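Local atomic coordinates of FMN reductase (NADPH) (Bacillus subtilis, PDB entry 3N2S), a protein that acts as a homodimeric FMN-binding oxidoreductase that uses NADPH as reductant in its reaction with flavin and also reduces nitroaromatic compounds, quinones and azo dyes. Residues S47-S52 with L149-H154; E141-T146 with V241-F246; D28-S33 with H75-C80. All coordinates share one frame; numbering follows the deposited sequence.

Interaction 1. Residues S47-S52 with L149-H154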
ATOM      1  N   SER A  47     -10.786   5.715   2.936  1.00 11.87           N
ATOM      2  CA  SER A  47     -12.051   5.307   3.515  1.00 11.40           C
ATOM      3  C   SER A  47     -12.225   3.832   3.282  1.00 14.09           C
ATOM      4  O   SER A  47     -11.637   3.272   2.349  1.00 13.02           O
ATOM      5  CB  SER A  47     -13.222   6.094   2.929  1.00 12.51           C
ATOM      6  OG  SER A  47     -13.421   7.239   3.738  1.00 17.10           O
ATOM      7  N   ILE A  48     -12.969   3.180   4.183  1.00  9.94           N
ATOM      8  CA  ILE A  48     -13.236   1.747   4.128  1.00  8.46           C
ATOM      9  C   ILE A  48     -14.740   1.569   4.112  1.00 15.38           C
ATOM     10  O   ILE A  48     -15.417   2.010   5.043  1.00 16.61           O
ATOM     11  CB  ILE A  48     -12.581   1.002   5.323  1.00 10.37           C
ATOM     12  CG1 ILE A  48     -11.071   1.327   5.454  1.00 10.74           C
ATOM     13  CG2 ILE A  48     -12.849  -0.514   5.240  1.00 10.17           C
ATOM     14  CD1 ILE A  48     -10.420   0.916   6.826  1.00 14.23           C
ATOM     15  N   ILE A  49     -15.271   0.944   3.062  1.00 11.45           N
ATOM     16  CA  ILE A  49     -16.717   0.715   3.003  1.00 12.02           C
ATOM     17  C   ILE A  49     -16.966  -0.766   3.285  1.00 15.42           C
ATOM     18  O   ILE A  49     -16.521  -1.616   2.519  1.00 15.19           O
ATOM     19  CB  ILE A  49     -17.359   1.196   1.669  1.00 15.97           C
ATOM     20  CG1 ILE A  49     -16.998   2.696   1.404  1.00 18.00           C
ATOM     21  CG2 ILE A  49     -18.910   0.984   1.704  1.00 15.38           C
ATOM     22  CD1 ILE A  49     -17.316   3.181   0.075  1.00 21.44           C
ATOM     23  N   GLY A  50     -17.658  -1.050   4.386  1.00 11.32           N
ATOM     24  CA  GLY A  50     -18.018  -2.409   4.763  1.00 12.31           C
ATOM     25  C   GLY A  50     -19.321  -2.803   4.083  1.00 20.60           C
ATOM     26  O   GLY A  50     -20.383  -2.227   4.365  1.00 22.48           O
ATOM     27  N   VAL A  51     -19.236  -3.754   3.147  1.00 16.40           N
ATOM     28  CA  VAL A  51     -20.395  -4.181   2.351  1.00 16.92           C
ATOM     29  C   VAL A  51     -20.989  -5.494   2.891  1.00 23.00           C
ATOM     30  O   VAL A  51     -20.352  -6.553   2.840  1.00 23.30           O
ATOM     31  CB  VAL A  51     -20.089  -4.235   0.828  1.00 19.74           C
ATOM     32  CG1 VAL A  51     -21.376  -4.422   0.002  1.00 19.51           C
ATOM     33  CG2 VAL A  51     -19.353  -2.971   0.371  1.00 18.78           C
ATOM     34  N   SER A  52     -22.196  -5.385   3.468  1.00 19.80           N
ATOM     35  CA  SER A  52     -22.938  -6.522   4.011  1.00 19.30           C
ATOM     36  C   SER A  52     -24.284  -6.710   3.272  1.00 23.00           C
ATOM     37  O   SER A  52     -24.857  -7.789   3.346  1.00 24.18           O
ATOM     38  CB  SER A  52     -23.146  -6.374   5.514  1.00 23.50           C
ATOM     39  OG  SER A  52     -23.912  -5.217   5.798  1.00 30.95           O
ATOM     40  N   LEU A 149     -21.592   1.898  -4.447  1.00 15.82           N
ATOM     41  CA  LEU A 149     -21.130   2.430  -3.160  1.00 15.90           C
ATOM     42  C   LEU A 149     -21.509   3.888  -2.914  1.00 21.39           C
ATOM     43  O   LEU A 149     -21.280   4.390  -1.813  1.00 19.90           O
ATOM     44  CB  LEU A 149     -19.608   2.239  -3.033  1.00 15.15           C
ATOM     45  CG  LEU A 149     -19.066   0.803  -3.218  1.00 17.83           C
ATOM     46  CD1 LEU A 149     -17.551   0.806  -3.249  1.00 16.77           C
ATOM     47  CD2 LEU A 149     -19.566  -0.127  -2.126  1.00 18.25           C
ATOM     48  N   GLN A 150     -22.060   4.574  -3.946  1.00 19.16           N
ATOM     49  CA  GLN A 150     -22.460   5.997  -3.894  1.00 20.09           C
ATOM     50  C   GLN A 150     -21.293   6.865  -3.389  1.00 23.54           C
ATOM     51  O   GLN A 150     -21.447   7.670  -2.463  1.00 21.98           O
ATOM     52  CB  GLN A 150     -23.754   6.186  -3.076  1.00 21.66           C
ATOM     53  CG  GLN A 150     -24.990   5.558  -3.748  1.00 35.02           C
ATOM     54  CD  GLN A 150     -25.511   6.374  -4.921  1.00 56.97           C
ATOM     55  OE1 GLN A 150     -26.001   7.500  -4.760  1.00 55.26           O
ATOM     56  NE2 GLN A 150     -25.399   5.837  -6.133  1.00 46.10           N
ATOM     57  N   THR A 151     -20.095   6.621  -3.954  1.00 19.25           N
ATOM     58  CA  THR A 151     -18.911   7.373  -3.541  1.00 18.17           C
ATOM     59  C   THR A 151     -18.913   8.731  -4.219  1.00 20.02           C
ATOM     60  O   THR A 151     -19.197   8.818  -5.409  1.00 18.51           O
ATOM     61  CB  THR A 151     -17.612   6.590  -3.754  1.00 18.68           C
ATOM     62  OG1 THR A 151     -17.526   6.171  -5.114  1.00 18.02           O
ATOM     63  CG2 THR A 151     -17.455   5.420  -2.788  1.00 15.96           C
ATOM     64  N   PRO A 152     -18.596   9.805  -3.474  1.00 17.48           N
ATOM     65  CA  PRO A 152     -18.611  11.146  -4.082  1.00 17.21           C
ATOM     66  C   PRO A 152     -17.341  11.430  -4.882  1.00 21.60           C
ATOM     67  O   PRO A 152     -16.473  10.549  -5.023  1.00 19.18           O
ATOM     68  CB  PRO A 152     -18.748  12.057  -2.859  1.00 18.70           C
ATOM     69  CG  PRO A 152     -17.980  11.305  -1.761  1.00 22.21           C
ATOM     70  CD  PRO A 152     -18.222   9.842  -2.043  1.00 17.49           C
ATOM     71  N   ASP A 153     -17.182  12.679  -5.359  1.00 18.84           N
ATOM     72  CA  ASP A 153     -15.964  13.050  -6.078  1.00 19.17           C
ATOM     73  C   ASP A 153     -14.806  13.029  -5.086  1.00 18.51           C
ATOM     74  O   ASP A 153     -15.046  13.127  -3.884  1.00 17.31           O
ATOM     75  CB  ASP A 153     -16.088  14.429  -6.733  1.00 22.54           C
ATOM     76  CG  ASP A 153     -15.599  14.396  -8.158  1.00 40.57           C
ATOM     77  OD1 ASP A 153     -14.441  14.797  -8.396  1.00 43.48           O
ATOM     78  OD2 ASP A 153     -16.350  13.891  -9.032  1.00 45.12           O
ATOM     79  N   HIS A 154     -13.568  12.822  -5.580  1.00 14.00           N
ATOM     80  CA  HIS A 154     -12.355  12.722  -4.734  1.00 14.71           C
ATOM     81  C   HIS A 154     -12.299  11.442  -3.898  1.00 15.18           C
ATOM     82  O   HIS A 154     -11.541  11.362  -2.927  1.00 13.60           O
ATOM     83  CB  HIS A 154     -12.109  13.986  -3.883  1.00 15.60           C
ATOM     84  CG  HIS A 154     -12.024  15.221  -4.717  1.00 19.32           C
ATOM     85  ND1 HIS A 154     -10.969  15.428  -5.582  1.00 21.53           N
ATOM     86  CD2 HIS A 154     -12.903  16.236  -4.835  1.00 21.06           C
ATOM     87  CE1 HIS A 154     -11.226  16.579  -6.183  1.00 21.32           C
ATOM     88  NE2 HIS A 154     -12.381  17.098  -5.770  1.00 21.33           N
TER
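Ile49 is the first residue of strand segment 47-52 to meet segment 149-154, and it does so with both of its branches. Its long branch is turned so that CG1 lies opposite the carbonyl carbon (chi1 -54°), which carries the terminal methyl to the loop that follows helix 142-149. There Ile49 CD1 lies 3.6 Å from Thr151 CG2 and 4.0 Å from Leu149 CB, so one methyl fits against two residues on either side of Gln150 in sequence, where helix 142-149 ends. The short branch works separately: Ile49 CG2 approaches Leu149 CD2 at 4.0 Å. One residue on from the intervening Gly50, Val51 points to the same side as Ile49. Val51 CG2 reaches Leu149 CD2 at 3.8 Å, the two side chains meeting at roughly a right angle. Leu149 CD2 is therefore shared between a methyl of Ile49 and a methyl of Val51.

Thr151 presents its methyl and not its hydroxyl. With OG1 between the backbone N and the carbonyl carbon (chi1 55°), CG2 is left opposite the carbonyl carbon and meets the isoleucine. Gln150 adopts a positive phi of 52° as the helix ends, and its own side chain leads off in another direction. No hydrogen bond spans the two segments; the 151 Å² they bury together comes from aliphatic groups that are all inside the protein.

Strand 46-51 is bonded through its backbone to strand 75-82, Ile49 pairing with Val78 and Val51 with Phe76, while Leu149 also touches Val78. Helix 54-63 closes in on Val51 through Leu60. Along the other edge, Ile48 to Gly50 pair in parallel with a strand of the second subunit, whose Asn185 packs on both Ile49 and Leu149, so this apolar layer lies at the dimer interface.

Interaction 2. Residues E141-T146 with V241-F246; sequences ELDKVT and VKEKGF
The carboxylates of Asp143 and Glu243 are the flat groups that meet here: their planes are turned 64° apart, and the approach is oxygen to oxygen, with Asp143 OD2 at 3.9 Å from Glu243 OE2. The two side chains cross at about a right angle. Glu243 gets there with CG opposite the backbone N (chi1 -173°) and the chain extended beyond it, from the last turn of helix 237-243 toward the first turn of helix 142-149.

One residue on from Glu243, Lys244 reaches across to Thr146, its NZ 4.3 Å from Thr146 OG1, too long for a bond. The threonine hydroxyl is committed within its own helix: Thr146 OG1 donates to Asp143 O at 2.8 Å, lying 36° out of the carbonyl plane. It is also hydrogen-bonded to Tyr240 OH, which links helix 142-149 to helix 237-243, and Tyr236 OH bonds Leu142 N at the helix start. Helix 237-243 ends in a Schellman motif, with Phe246 N bonded to Val241 O at 3.1 Å, Gly245 N to Lys242 O at 3.0 Å, and Gly245 at positive phi. Deeper in, Leu142 and Val241 both rest on Leu156 of strand 155-164.

Only 118 Å² is buried between the segments, and no hydrogen bond or salt bridge joins them. Two like charges this near would be expected to disfavour each other, though solvent probably screens them. Glu243 stands near a helix C-terminus, where the helix dipole would, if anything, disfavour a carboxylate; Asp143, near a helix N-terminus, should fare better. Lys244 NZ, 6.2 Å from Asp143 OD2, may offset the negative charge. The direct contact thus looks weakly cohesive, and the bonds from Tyr240 and, just before that helix, Tyr236 are the firmer evidence of how these parts are joined.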
ATOM      1  N   GLU A 141     -14.815  -2.130 -13.651  1.00 16.00           N
ATOM      2  CA  GLU A 141     -15.952  -1.241 -13.891  1.00 16.07           C
ATOM      3  C   GLU A 141     -16.112  -0.236 -12.758  1.00 17.40           C
ATOM      4  O   GLU A 141     -17.140  -0.227 -12.099  1.00 15.77           O
ATOM      5  CB  GLU A 141     -17.237  -2.083 -14.041  1.00 17.70           C
ATOM      6  CG  GLU A 141     -17.175  -3.147 -15.126  1.00 31.74           C
ATOM      7  CD  GLU A 141     -18.437  -3.357 -15.936  1.00 58.52           C
ATOM      8  OE1 GLU A 141     -18.801  -4.532 -16.167  1.00 60.57           O
ATOM      9  OE2 GLU A 141     -19.047  -2.350 -16.362  1.00 52.37           O
ATOM     10  N   LEU A 142     -15.088   0.598 -12.506  1.00 17.69           N
ATOM     11  CA  LEU A 142     -15.157   1.556 -11.401  1.00 18.08           C
ATOM     12  C   LEU A 142     -16.350   2.518 -11.434  1.00 22.61           C
ATOM     13  O   LEU A 142     -16.836   2.861 -10.368  1.00 22.55           O
ATOM     14  CB  LEU A 142     -13.849   2.319 -11.204  1.00 17.82           C
ATOM     15  CG  LEU A 142     -12.727   1.656 -10.415  1.00 21.30           C
ATOM     16  CD1 LEU A 142     -11.626   2.663 -10.162  1.00 20.48           C
ATOM     17  CD2 LEU A 142     -13.232   1.036  -9.055  1.00 19.29           C
ATOM     18  N   ASP A 143     -16.851   2.913 -12.635  1.00 19.45           N
ATOM     19  CA  ASP A 143     -18.010   3.811 -12.757  1.00 19.46           C
ATOM     20  C   ASP A 143     -19.227   3.143 -12.136  1.00 20.41           C
ATOM     21  O   ASP A 143     -19.949   3.777 -11.382  1.00 19.98           O
ATOM     22  CB  ASP A 143     -18.275   4.209 -14.221  1.00 22.30           C
ATOM     23  CG  ASP A 143     -19.041   5.529 -14.379  1.00 45.96           C
ATOM     24  OD1 ASP A 143     -20.205   5.604 -13.920  1.00 49.32           O
ATOM     25  OD2 ASP A 143     -18.491   6.468 -15.000  1.00 55.25           O
ATOM     26  N   LYS A 144     -19.406   1.832 -12.369  1.00 16.30           N
ATOM     27  CA  LYS A 144     -20.519   1.093 -11.781  1.00 14.86           C
ATOM     28  C   LYS A 144     -20.293   0.823 -10.297  1.00 17.41           C
ATOM     29  O   LYS A 144     -21.249   0.866  -9.530  1.00 18.14           O
ATOM     30  CB  LYS A 144     -20.822  -0.189 -12.574  1.00 17.56           C
ATOM     31  CG  LYS A 144     -21.341   0.129 -13.976  1.00 30.52           C
ATOM     32  CD  LYS A 144     -21.770  -1.103 -14.759  1.00 47.71           C
ATOM     33  CE  LYS A 144     -22.082  -0.794 -16.211  1.00 52.34           C
ATOM     34  NZ  LYS A 144     -23.156   0.226 -16.364  1.00 59.33           N
ATOM     35  N   VAL A 145     -19.039   0.575  -9.879  1.00 14.97           N
ATOM     36  CA  VAL A 145     -18.676   0.362  -8.466  1.00 14.74           C
ATOM     37  C   VAL A 145     -18.980   1.642  -7.647  1.00 17.70           C
ATOM     38  O   VAL A 145     -19.612   1.551  -6.586  1.00 15.05           O
ATOM     39  CB  VAL A 145     -17.207  -0.128  -8.314  1.00 19.20           C
ATOM     40  CG1 VAL A 145     -16.762  -0.114  -6.858  1.00 19.44           C
ATOM     41  CG2 VAL A 145     -17.038  -1.534  -8.909  1.00 18.82           C
ATOM     42  N   THR A 146     -18.633   2.842  -8.207  1.00 14.43           N
ATOM     43  CA  THR A 146     -18.917   4.104  -7.520  1.00 14.97           C
ATOM     44  C   THR A 146     -20.427   4.324  -7.378  1.00 19.79           C
ATOM     45  O   THR A 146     -20.853   4.919  -6.387  1.00 17.85           O
ATOM     46  CB  THR A 146     -18.205   5.304  -8.181  1.00 26.21           C
ATOM     47  OG1 THR A 146     -18.667   5.470  -9.519  1.00 28.93           O
ATOM     48  CG2 THR A 146     -16.680   5.177  -8.158  1.00 24.42           C
ATOM     49  N   VAL A 241      -9.804   7.924 -13.648  1.00 14.84           N
ATOM     50  CA  VAL A 241      -9.271   8.443 -12.373  1.00 15.62           C
ATOM     51  C   VAL A 241      -9.307   9.992 -12.327  1.00 18.16           C
ATOM     52  O   VAL A 241      -9.647  10.560 -11.299  1.00 15.98           O
ATOM     53  CB  VAL A 241      -7.921   7.825 -11.901  1.00 20.36           C
ATOM     54  CG1 VAL A 241      -7.973   6.299 -11.907  1.00 19.18           C
ATOM     55  CG2 VAL A 241      -6.743   8.335 -12.708  1.00 21.09           C
ATOM     56  N   LYS A 242      -8.996  10.645 -13.465  1.00 16.67           N
ATOM     57  CA  LYS A 242      -9.030  12.110 -13.645  1.00 16.13           C
ATOM     58  C   LYS A 242     -10.443  12.654 -13.459  1.00 21.95           C
ATOM     59  O   LYS A 242     -10.607  13.696 -12.826  1.00 21.55           O
ATOM     60  CB  LYS A 242      -8.477  12.499 -15.030  1.00 18.02           C
ATOM     61  CG  LYS A 242      -6.985  12.240 -15.192  1.00 24.48           C
ATOM     62  CD  LYS A 242      -6.527  12.493 -16.615  1.00 30.99           C
ATOM     63  CE  LYS A 242      -5.116  12.005 -16.866  1.00 48.58           C
ATOM     64  NZ  LYS A 242      -4.078  12.843 -16.196  1.00 61.55           N
ATOM     65  N   GLU A 243     -11.466  11.919 -13.967  1.00 19.87           N
ATOM     66  CA  GLU A 243     -12.891  12.236 -13.841  1.00 20.95           C
ATOM     67  C   GLU A 243     -13.291  12.274 -12.359  1.00 24.58           C
ATOM     68  O   GLU A 243     -14.160  13.057 -11.979  1.00 23.46           O
ATOM     69  CB  GLU A 243     -13.730  11.186 -14.610  1.00 22.98           C
ATOM     70  CG  GLU A 243     -15.224  11.459 -14.713  1.00 35.69           C
ATOM     71  CD  GLU A 243     -16.013  10.396 -15.461  1.00 58.00           C
ATOM     72  OE1 GLU A 243     -15.466   9.803 -16.421  1.00 44.90           O
ATOM     73  OE2 GLU A 243     -17.185  10.158 -15.091  1.00 52.41           O
ATOM     74  N   LYS A 244     -12.645  11.437 -11.519  1.00 20.22           N
ATOM     75  CA  LYS A 244     -12.926  11.379 -10.090  1.00 19.54           C
ATOM     76  C   LYS A 244     -12.131  12.382  -9.262  1.00 22.73           C
ATOM     77  O   LYS A 244     -12.307  12.446  -8.048  1.00 24.15           O
ATOM     78  CB  LYS A 244     -12.778   9.936  -9.560  1.00 22.17           C
ATOM     79  CG  LYS A 244     -13.857   8.987 -10.084  1.00 30.82           C
ATOM     80  CD  LYS A 244     -15.214   9.161  -9.399  1.00 39.77           C
ATOM     81  CE  LYS A 244     -16.292   9.595 -10.347  1.00 54.43           C
ATOM     82  NZ  LYS A 244     -17.619   9.620  -9.680  1.00 65.75           N
ATOM     83  N   GLY A 245     -11.287  13.165  -9.919  1.00 17.98           N
ATOM     84  CA  GLY A 245     -10.496  14.207  -9.283  1.00 17.58           C
ATOM     85  C   GLY A 245      -9.101  13.810  -8.865  1.00 20.72           C
ATOM     86  O   GLY A 245      -8.541  14.424  -7.959  1.00 22.16           O
ATOM     87  N   PHE A 246      -8.493  12.812  -9.536  1.00 15.63           N
ATOM     88  CA  PHE A 246      -7.142  12.384  -9.185  1.00 14.92           C
ATOM     89  C   PHE A 246      -6.195  12.410 -10.354  1.00 19.25           C
ATOM     90  O   PHE A 246      -6.613  12.207 -11.489  1.00 20.17           O
ATOM     91  CB  PHE A 246      -7.155  10.922  -8.658  1.00 15.38           C
ATOM     92  CG  PHE A 246      -7.861  10.720  -7.344  1.00 15.54           C
ATOM     93  CD1 PHE A 246      -7.149  10.710  -6.150  1.00 17.60           C
ATOM     94  CD2 PHE A 246      -9.239  10.504  -7.299  1.00 16.33           C
ATOM     95  CE1 PHE A 246      -7.803  10.498  -4.927  1.00 17.87           C
ATOM     96  CE2 PHE A 246      -9.883  10.286  -6.083  1.00 19.13           C
ATOM     97  CZ  PHE A 246      -9.159  10.295  -4.904  1.00 17.32           C
TER

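Interaction 3. Residues D28-S33 with H75-C80; sequences DTLVKS and HFFVFC
Helix 24-35 packs here against one face of the antiparallel sheet, and the joint is made by the ring of Phe77 on strand 75-82, which receives Leu30 and Val31. The nearest CA atoms, those of Val31 and Phe77, are 9.7 Å apart, a separation spanned by side chains alone. Leu30 CD1 comes to 3.9 Å from Phe77 CZ, and the two side chains cross at about a right angle. At the adjacent ring atom, Val31 CG2 stands 4.2 Å from Phe77 CE1. Both methyls approach the ring obliquely. Phe77 CG lies opposite its carbonyl carbon (chi1 -61°), and the ring projects from the strand to the helix.

Within the strand, His75 CD2 sits 3.4 Å above one face of the Phe77 ring, offset toward its rim, while Phe77 CE1 lies in the plane of the imidazole, at its edge. His75 NE2 is hydrogen-bonded to Tyr182 OH of the second subunit, and that tyrosine also packs on Val31. In the helix, Ser33 N and Ser33 OG grip Thr29 O from opposite faces of its carbonyl plane, the hydroxyl at 2.8 Å.

Met121 of helix 104-127 and Val163 of strand 155-164 each touch both Leu30 and Phe77. Helices laid on a central sheet through such an apolar layer are what define the alpha-beta-alpha sandwich of this nitroreductase.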
ATOM      1  N   ASP A  28     -14.756  -4.239  14.181  1.00 15.30           N
ATOM      2  CA  ASP A  28     -14.176  -3.120  14.912  1.00 16.11           C
ATOM      3  C   ASP A  28     -12.647  -3.239  15.032  1.00 19.09           C
ATOM      4  O   ASP A  28     -11.940  -2.276  14.732  1.00 18.75           O
ATOM      5  CB  ASP A  28     -14.826  -2.971  16.295  1.00 18.33           C
ATOM      6  CG  ASP A  28     -14.331  -1.749  17.014  1.00 24.77           C
ATOM      7  OD1 ASP A  28     -14.724  -0.641  16.618  1.00 24.12           O
ATOM      8  OD2 ASP A  28     -13.496  -1.902  17.929  1.00 31.44           O
ATOM      9  N   THR A  29     -12.151  -4.420  15.424  1.00 15.99           N
ATOM     10  CA  THR A  29     -10.718  -4.705  15.596  1.00 15.62           C
ATOM     11  C   THR A  29      -9.982  -4.554  14.246  1.00 18.25           C
ATOM     12  O   THR A  29      -8.923  -3.934  14.207  1.00 16.54           O
ATOM     13  CB  THR A  29     -10.539  -6.089  16.234  1.00 21.97           C
ATOM     14  OG1 THR A  29     -11.122  -6.063  17.530  1.00 26.01           O
ATOM     15  CG2 THR A  29      -9.089  -6.513  16.347  1.00 20.47           C
ATOM     16  N   LEU A  30     -10.574  -5.089  13.157  1.00 15.11           N
ATOM     17  CA  LEU A  30     -10.013  -5.006  11.804  1.00 14.69           C
ATOM     18  C   LEU A  30      -9.871  -3.553  11.336  1.00 17.50           C
ATOM     19  O   LEU A  30      -8.813  -3.177  10.829  1.00 17.99           O
ATOM     20  CB  LEU A  30     -10.864  -5.818  10.817  1.00 13.90           C
ATOM     21  CG  LEU A  30     -10.813  -7.336  10.967  1.00 18.57           C
ATOM     22  CD1 LEU A  30     -11.745  -7.999  10.007  1.00 17.79           C
ATOM     23  CD2 LEU A  30      -9.402  -7.863  10.825  1.00 20.90           C
ATOM     24  N   VAL A  31     -10.917  -2.736  11.546  1.00 14.28           N
ATOM     25  CA  VAL A  31     -10.921  -1.315  11.184  1.00 13.80           C
ATOM     26  C   VAL A  31      -9.861  -0.540  12.000  1.00 16.66           C
ATOM     27  O   VAL A  31      -9.059   0.188  11.416  1.00 16.56           O
ATOM     28  CB  VAL A  31     -12.336  -0.682  11.264  1.00 17.51           C
ATOM     29  CG1 VAL A  31     -12.279   0.840  11.076  1.00 17.20           C
ATOM     30  CG2 VAL A  31     -13.280  -1.320  10.239  1.00 16.66           C
ATOM     31  N   LYS A  32      -9.842  -0.715  13.325  1.00 14.01           N
ATOM     32  CA  LYS A  32      -8.838  -0.066  14.196  1.00 14.31           C
ATOM     33  C   LYS A  32      -7.413  -0.465  13.788  1.00 14.88           C
ATOM     34  O   LYS A  32      -6.513   0.374  13.801  1.00 13.25           O
ATOM     35  CB  LYS A  32      -9.074  -0.412  15.689  1.00 16.20           C
ATOM     36  CG  LYS A  32     -10.311   0.275  16.286  1.00 34.74           C
ATOM     37  CD  LYS A  32     -10.618  -0.211  17.707  1.00 51.17           C
ATOM     38  CE  LYS A  32      -9.576   0.140  18.743  1.00 68.49           C
ATOM     39  NZ  LYS A  32      -9.741  -0.667  19.981  1.00 78.60           N
ATOM     40  N   SER A  33      -7.212  -1.749  13.446  1.00 11.38           N
ATOM     41  CA  SER A  33      -5.908  -2.250  13.011  1.00 11.16           C
ATOM     42  C   SER A  33      -5.469  -1.550  11.731  1.00 15.10           C
ATOM     43  O   SER A  33      -4.324  -1.100  11.640  1.00 15.53           O
ATOM     44  CB  SER A  33      -5.957  -3.758  12.792  1.00 14.16           C
ATOM     45  OG  SER A  33      -6.134  -4.421  14.035  1.00 20.87           O
ATOM     46  N   HIS A  75     -17.390 -10.804   5.695  1.00 17.66           N
ATOM     47  CA  HIS A  75     -17.607  -9.370   5.435  1.00 17.00           C
ATOM     48  C   HIS A  75     -16.806  -8.983   4.208  1.00 19.88           C
ATOM     49  O   HIS A  75     -15.733  -9.562   3.983  1.00 19.30           O
ATOM     50  CB  HIS A  75     -17.164  -8.500   6.633  1.00 17.59           C
ATOM     51  CG  HIS A  75     -17.847  -7.157   6.700  1.00 21.02           C
ATOM     52  ND1 HIS A  75     -19.226  -7.048   6.711  1.00 23.29           N
ATOM     53  CD2 HIS A  75     -17.321  -5.916   6.806  1.00 23.68           C
ATOM     54  CE1 HIS A  75     -19.493  -5.757   6.796  1.00 23.06           C
ATOM     55  NE2 HIS A  75     -18.382  -5.038   6.871  1.00 23.69           N
ATOM     56  N   PHE A  76     -17.301  -8.008   3.429  1.00 15.82           N
ATOM     57  CA  PHE A  76     -16.567  -7.511   2.268  1.00 14.32           C
ATOM     58  C   PHE A  76     -16.233  -6.034   2.468  1.00 18.40           C
ATOM     59  O   PHE A  76     -17.142  -5.209   2.587  1.00 19.67           O
ATOM     60  CB  PHE A  76     -17.320  -7.757   0.950  1.00 15.34           C
ATOM     61  CG  PHE A  76     -16.513  -7.449  -0.292  1.00 15.63           C
ATOM     62  CD1 PHE A  76     -15.362  -8.176  -0.595  1.00 17.00           C
ATOM     63  CD2 PHE A  76     -16.906  -6.436  -1.169  1.00 15.25           C
ATOM     64  CE1 PHE A  76     -14.613  -7.871  -1.739  1.00 16.68           C
ATOM     65  CE2 PHE A  76     -16.166  -6.149  -2.310  1.00 16.88           C
ATOM     66  CZ  PHE A  76     -15.035  -6.876  -2.593  1.00 14.48           C
ATOM     67  N   PHE A  77     -14.940  -5.718   2.548  1.00 12.49           N
ATOM     68  CA  PHE A  77     -14.463  -4.350   2.736  1.00 13.12           C
ATOM     69  C   PHE A  77     -14.010  -3.764   1.405  1.00 16.98           C
ATOM     70  O   PHE A  77     -13.346  -4.449   0.635  1.00 17.26           O
ATOM     71  CB  PHE A  77     -13.288  -4.305   3.730  1.00 14.33           C
ATOM     72  CG  PHE A  77     -13.579  -4.797   5.133  1.00 15.61           C
ATOM     73  CD1 PHE A  77     -13.945  -3.904   6.140  1.00 17.84           C
ATOM     74  CD2 PHE A  77     -13.403  -6.139   5.471  1.00 16.49           C
ATOM     75  CE1 PHE A  77     -14.147  -4.348   7.454  1.00 18.08           C
ATOM     76  CE2 PHE A  77     -13.644  -6.588   6.780  1.00 17.77           C
ATOM     77  CZ  PHE A  77     -14.004  -5.686   7.762  1.00 16.65           C
ATOM     78  N   VAL A  78     -14.339  -2.490   1.144  1.00 11.86           N
ATOM     79  CA  VAL A  78     -13.848  -1.824  -0.068  1.00 11.11           C
ATOM     80  C   VAL A  78     -12.942  -0.683   0.378  1.00 13.49           C
ATOM     81  O   VAL A  78     -13.400   0.233   1.078  1.00 11.02           O
ATOM     82  CB  VAL A  78     -14.936  -1.374  -1.091  1.00 13.81           C
ATOM     83  CG1 VAL A  78     -14.295  -0.651  -2.286  1.00 11.95           C
ATOM     84  CG2 VAL A  78     -15.761  -2.570  -1.567  1.00 13.67           C
ATOM     85  N   PHE A  79     -11.656  -0.742  -0.026  1.00 10.16           N
ATOM     86  CA  PHE A  79     -10.688   0.298   0.317  1.00  9.92           C
ATOM     87  C   PHE A  79     -10.699   1.355  -0.746  1.00 13.98           C
ATOM     88  O   PHE A  79     -10.563   1.035  -1.930  1.00 12.50           O
ATOM     89  CB  PHE A  79      -9.262  -0.280   0.526  1.00 11.18           C
ATOM     90  CG  PHE A  79      -9.133  -0.933   1.878  1.00 12.56           C
ATOM     91  CD1 PHE A  79      -8.538  -0.258   2.939  1.00 13.88           C
ATOM     92  CD2 PHE A  79      -9.661  -2.203   2.111  1.00 13.97           C
ATOM     93  CE1 PHE A  79      -8.461  -0.844   4.208  1.00 13.54           C
ATOM     94  CE2 PHE A  79      -9.564  -2.799   3.373  1.00 15.60           C
ATOM     95  CZ  PHE A  79      -8.970  -2.110   4.416  1.00 12.94           C
ATOM     96  N   CYS A  80     -10.840   2.617  -0.321  1.00 10.73           N
ATOM     97  CA  CYS A  80     -10.875   3.760  -1.250  1.00 11.29           C
ATOM     98  C   CYS A  80      -9.800   4.752  -0.948  1.00 12.77           C
ATOM     99  O   CYS A  80      -9.591   5.064   0.223  1.00 12.68           O
ATOM    100  CB  CYS A  80     -12.227   4.474  -1.199  1.00 12.27           C
ATOM    101  SG  CYS A  80     -13.663   3.409  -1.420  1.00 16.25           S
TER

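In the fold
From the N terminus, helix segment 28-33 opens interaction 3, and strand segment 47-52 opens interaction 1 before strand segment 75-80 closes interaction 3, so these two cross. Interaction 2 opens at 141-146, shortly before interaction 1 closes at 149-154, and closes near the C terminus at 241-246; interactions 1 and 2 therefore cross too, whereas 3 and 2 follow in series. The crossing pairs touch, whereas interactions 2 and 3 do not, their nearest atoms being about 5 Å apart. Interactions 1 and 3 share the sheet, and His154 N to Lys244 O, 2.8 Å, joins interactions 1 and 2. Interaction 1 thus connects the packing of helix 24-35 on the sheet with helix 237-243.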